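Local coordinates for protein NAD-dependent epimerase/dehydratase (Methanobrevibacter ruminantium, PDB 6DNT) that probably interconverts UDP-N-acetylglucosamine and its C4 epimer with bound NAD, and here also holds the bacterial cell-wall intermediate UDP-N-acetylmuramic acid, at residues N144-S152 and N257-N266. Residues are numbered along the deposited sequence; the frame is centred on the assembly and turned at random.
Sequences NIKKVIFSS and NILSAESDYN. With NAD (nicotinamide-adenine-dinucleotide), chain B.
Lys147 reaches from its strand to the C-terminal end of helix 257-262, where NZ donates hydrogen bonds to Tyr265 O at 2.6 Å, to Ser263 O at 2.7 Å and to Ser260 O at 2.9 Å. The chain, CG anti to the backbone N (chi1 -162°), bends at chi2 and chi4 to bring NZ there; the Ser260 carbonyl points almost straight at it (C=O...N 169°). A water 2.8 Å from NZ competes for the same three N-H and donates to Asn266 OD1, which also accepts from the backbone N of Tyr199. Were Lys147 an alanine, those carbonyls would probably lose their shared donor, and the turn after the helix could move more freely. Its own brace is an ST turn: Ser263 OG accepts from Tyr265 N.

Ile149, in one of two modelled conformers, lays CD1 on Ala261 CB (3.6 Å) while CG2 meets Asn257 OD1. A second water links Asn257 OD1, Ile149 O and Ser151 OG; Tyr204 OH is hydrogen-bonded to Asn257 ND2 and Ser151 OG. Ser151 and Ser152 border the NAD pocket.

Residues 257-262 run roughly antiparallel (150°) to strand 147-152; helix 250-262 packs on one face of the Rossmann-type sheet, where 147-153 pairs in parallel with 105-108 and 199-208.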
# COMPACT_ATOMS: atom_id res chain seq x y z
N ASN A 144 -19.01 10.74 8.07
CA ASN A 144 -19.92 10.45 6.96
C ASN A 144 -19.78 11.45 5.81
O ASN A 144 -20.76 11.90 5.21
CB ASN A 144 -21.37 10.38 7.48
CG ASN A 144 -21.51 9.45 8.66
OD1 ASN A 144 -21.42 8.24 8.50
ND2 ASN A 144 -21.71 10.01 9.85
N ILE A 145 -18.52 11.77 5.51
CA ILE A 145 -18.16 12.62 4.37
C ILE A 145 -18.73 11.98 3.10
O ILE A 145 -18.61 10.76 2.92
CB ILE A 145 -16.61 12.76 4.29
CG1 ILE A 145 -16.10 13.64 5.45
CG2 ILE A 145 -16.12 13.29 2.94
CD1 ILE A 145 -16.63 15.05 5.49
N LYS A 146 -19.37 12.78 2.25
CA LYS A 146 -20.03 12.24 1.05
C LYS A 146 -19.02 11.66 0.07
O LYS A 146 -19.28 10.64 -0.55
CB LYS A 146 -20.88 13.29 0.34
CG LYS A 146 -22.14 13.65 1.11
CD LYS A 146 -22.85 14.85 0.50
CE LYS A 146 -23.90 15.43 1.44
NZ LYS A 146 -23.31 15.95 2.71
N LYS A 147 -17.87 12.32 -0.07
CA LYS A 147 -16.85 11.80 -0.98
C LYS A 147 -15.47 12.35 -0.63
O LYS A 147 -15.34 13.53 -0.28
CB LYS A 147 -17.18 12.17 -2.42
CG LYS A 147 -16.45 11.35 -3.46
CD LYS A 147 -17.40 10.49 -4.26
CE LYS A 147 -16.72 9.92 -5.48
NZ LYS A 147 -17.61 10.01 -6.67
N VAL A 148 -14.46 11.50 -0.82
CA VAL A 148 -13.05 11.88 -0.74
C VAL A 148 -12.48 11.88 -2.16
O VAL A 148 -12.71 10.91 -2.89
CB VAL A 148 -12.26 10.86 0.10
CG1 VAL A 148 -10.76 11.13 0.01
CG2 VAL A 148 -12.76 10.84 1.54
N ILE A 149 -11.76 12.93 -2.57
CA ILE A 149 -11.16 12.95 -3.90
C ILE A 149 -9.67 12.97 -3.59
O ILE A 149 -9.18 13.94 -3.03
CB ILE A 149 -11.63 14.15 -4.73
CG1 ILE A 149 -13.18 14.21 -4.79
CG2 ILE A 149 -11.04 14.04 -6.13
CD1 ILE A 149 -13.84 14.87 -3.60
N PHE A 150 -8.98 11.89 -3.94
CA PHE A 150 -7.57 11.69 -3.58
C PHE A 150 -6.65 11.88 -4.78
O PHE A 150 -6.92 11.36 -5.84
CB PHE A 150 -7.36 10.27 -3.03
CG PHE A 150 -5.93 9.94 -2.74
CD1 PHE A 150 -5.21 10.67 -1.81
CD2 PHE A 150 -5.28 8.91 -3.42
CE1 PHE A 150 -3.88 10.39 -1.56
CE2 PHE A 150 -3.94 8.63 -3.17
CZ PHE A 150 -3.24 9.36 -2.25
N SER A 151 -5.56 12.62 -4.58
CA SER A 151 -4.56 12.88 -5.60
C SER A 151 -3.52 11.75 -5.59
O SER A 151 -2.68 11.70 -4.71
CB SER A 151 -3.85 14.21 -5.33
OG SER A 151 -4.74 15.28 -5.49
N SER A 152 -3.62 10.85 -6.56
CA SER A 152 -2.64 9.80 -6.77
C SER A 152 -1.77 10.19 -7.96
O SER A 152 -1.77 11.35 -8.37
CB SER A 152 -3.33 8.45 -6.99
OG SER A 152 -2.38 7.42 -6.97
N ASN A 257 -11.08 17.09 -10.45
CA ASN A 257 -11.34 16.94 -9.02
C ASN A 257 -12.80 17.25 -8.70
O ASN A 257 -13.48 16.48 -8.02
CB ASN A 257 -10.42 17.86 -8.20
CG ASN A 257 -9.16 17.16 -7.76
OD1 ASN A 257 -9.07 16.70 -6.64
ND2 ASN A 257 -8.18 17.06 -8.66
N ILE A 258 -13.28 18.37 -9.23
CA ILE A 258 -14.62 18.87 -8.92
C ILE A 258 -15.69 17.95 -9.52
O ILE A 258 -16.65 17.61 -8.83
CB ILE A 258 -14.78 20.33 -9.36
CG1 ILE A 258 -13.84 21.20 -8.52
CG2 ILE A 258 -16.23 20.79 -9.19
CD1 ILE A 258 -13.63 22.60 -9.05
N LEU A 259 -15.49 17.54 -10.76
CA LEU A 259 -16.38 16.56 -11.40
C LEU A 259 -16.40 15.21 -10.67
O LEU A 259 -17.46 14.58 -10.57
CB LEU A 259 -16.01 16.38 -12.87
CG LEU A 259 -16.34 17.57 -13.77
CD1 LEU A 259 -15.68 17.43 -15.13
CD2 LEU A 259 -17.84 17.73 -13.93
N SER A 260 -15.26 14.78 -10.13
CA SER A 260 -15.19 13.53 -9.37
C SER A 260 -16.02 13.59 -8.08
O SER A 260 -16.65 12.59 -7.68
CB SER A 260 -13.75 13.17 -9.02
OG SER A 260 -13.00 12.92 -10.19
N ALA A 261 -15.99 14.75 -7.44
CA ALA A 261 -16.75 14.97 -6.22
C ALA A 261 -18.24 14.84 -6.48
O ALA A 261 -18.97 14.29 -5.66
CB ALA A 261 -16.43 16.34 -5.62
N GLU A 262 -18.67 15.35 -7.63
CA GLU A 262 -20.09 15.37 -8.03
C GLU A 262 -20.58 14.04 -8.62
O GLU A 262 -21.79 13.83 -8.70
CB GLU A 262 -20.33 16.48 -9.05
CG GLU A 262 -20.03 17.88 -8.52
CD GLU A 262 -20.10 18.96 -9.59
OE1 GLU A 262 -19.77 18.68 -10.77
OE2 GLU A 262 -20.48 20.09 -9.24
N SER A 263 -19.66 13.17 -9.03
CA SER A 263 -19.97 11.90 -9.67
C SER A 263 -20.45 10.84 -8.68
O SER A 263 -20.08 10.88 -7.50
CB SER A 263 -18.72 11.36 -10.39
OG SER A 263 -18.93 10.08 -10.98
N ASP A 264 -21.25 9.88 -9.17
CA ASP A 264 -21.62 8.70 -8.38
C ASP A 264 -20.58 7.58 -8.46
O ASP A 264 -20.71 6.56 -7.78
CB ASP A 264 -22.99 8.14 -8.83
CG ASP A 264 -24.16 9.00 -8.38
OD1 ASP A 264 -24.04 9.78 -7.41
OD2 ASP A 264 -25.23 8.89 -9.02
N TYR A 265 -19.55 7.76 -9.27
CA TYR A 265 -18.52 6.75 -9.46
C TYR A 265 -17.58 6.65 -8.25
O TYR A 265 -17.17 7.66 -7.70
CB TYR A 265 -17.72 7.08 -10.72
CG TYR A 265 -16.60 6.11 -11.00
CD1 TYR A 265 -16.86 4.85 -11.54
CD2 TYR A 265 -15.29 6.46 -10.73
CE1 TYR A 265 -15.82 3.96 -11.79
CE2 TYR A 265 -14.25 5.58 -10.97
CZ TYR A 265 -14.51 4.35 -11.51
OH TYR A 265 -13.46 3.51 -11.75
N ASN A 266 -17.27 5.42 -7.84
CA ASN A 266 -16.20 5.15 -6.87
C ASN A 266 -15.11 4.35 -7.54
O ASN A 266 -15.40 3.33 -8.17
CB ASN A 266 -16.71 4.37 -5.67
CG ASN A 266 -17.73 5.13 -4.89
OD1 ASN A 266 -17.44 6.21 -4.38
ND2 ASN A 266 -18.95 4.60 -4.82
PA NAD B . 2.62 20.87 -3.66
O1A NAD B . 2.57 22.18 -4.38
O2A NAD B . 3.82 20.55 -2.85
O5B NAD B . 1.30 20.82 -2.74
C5B NAD B . 1.25 20.03 -1.55
C4B NAD B . 0.69 20.93 -0.47
O4B NAD B . 0.51 20.16 0.72
C3B NAD B . 1.63 22.07 -0.11
O3B NAD B . 0.90 23.29 -0.10
C2B NAD B . 2.20 21.70 1.25
O2B NAD B . 2.53 22.81 2.11
C1B NAD B . 1.10 20.83 1.82
N9A NAD B . 1.51 19.77 2.75
C8A NAD B . 2.46 18.82 2.55
N7A NAD B . 2.52 17.96 3.59
C5A NAD B . 1.55 18.35 4.47
C6A NAD B . 1.06 17.88 5.77
N6A NAD B . 1.62 16.81 6.36
N1A NAD B . 0.03 18.58 6.35
C2A NAD B . -0.53 19.65 5.76
N3A NAD B . -0.13 20.14 4.57
C4A NAD B . 0.89 19.52 3.90
O3 NAD B . 2.36 19.66 -4.70
PN NAD B . 1.35 19.57 -5.91
O1N NAD B . 0.27 20.61 -5.83
O2N NAD B . 2.14 19.42 -7.18
O5D NAD B . 0.73 18.12 -5.60
C5D NAD B . -0.59 18.02 -5.06
C4D NAD B . -0.97 16.54 -5.03
O4D NAD B . -0.97 16.03 -6.37
C3D NAD B . 0.01 15.69 -4.23
O3D NAD B . -0.69 14.64 -3.53
C2D NAD B . 0.90 15.10 -5.30
O2D NAD B . 1.52 13.89 -4.87
C1D NAD B . -0.09 14.90 -6.43
N1N NAD B . 0.51 14.82 -7.77
C2N NAD B . 1.10 15.88 -8.34
C3N NAD B . 1.64 15.79 -9.62
C7N NAD B . 2.34 16.95 -10.30
O7N NAD B . 2.78 16.77 -11.43
N7N NAD B . 2.51 18.12 -9.70
C4N NAD B . 1.53 14.58 -10.29
C5N NAD B . 0.92 13.49 -9.69
C6N NAD B . 0.43 13.63 -8.41
O HOH W 1 -19.33 8.23 -5.47
O HOH W 2 -7.40 15.45 -4.73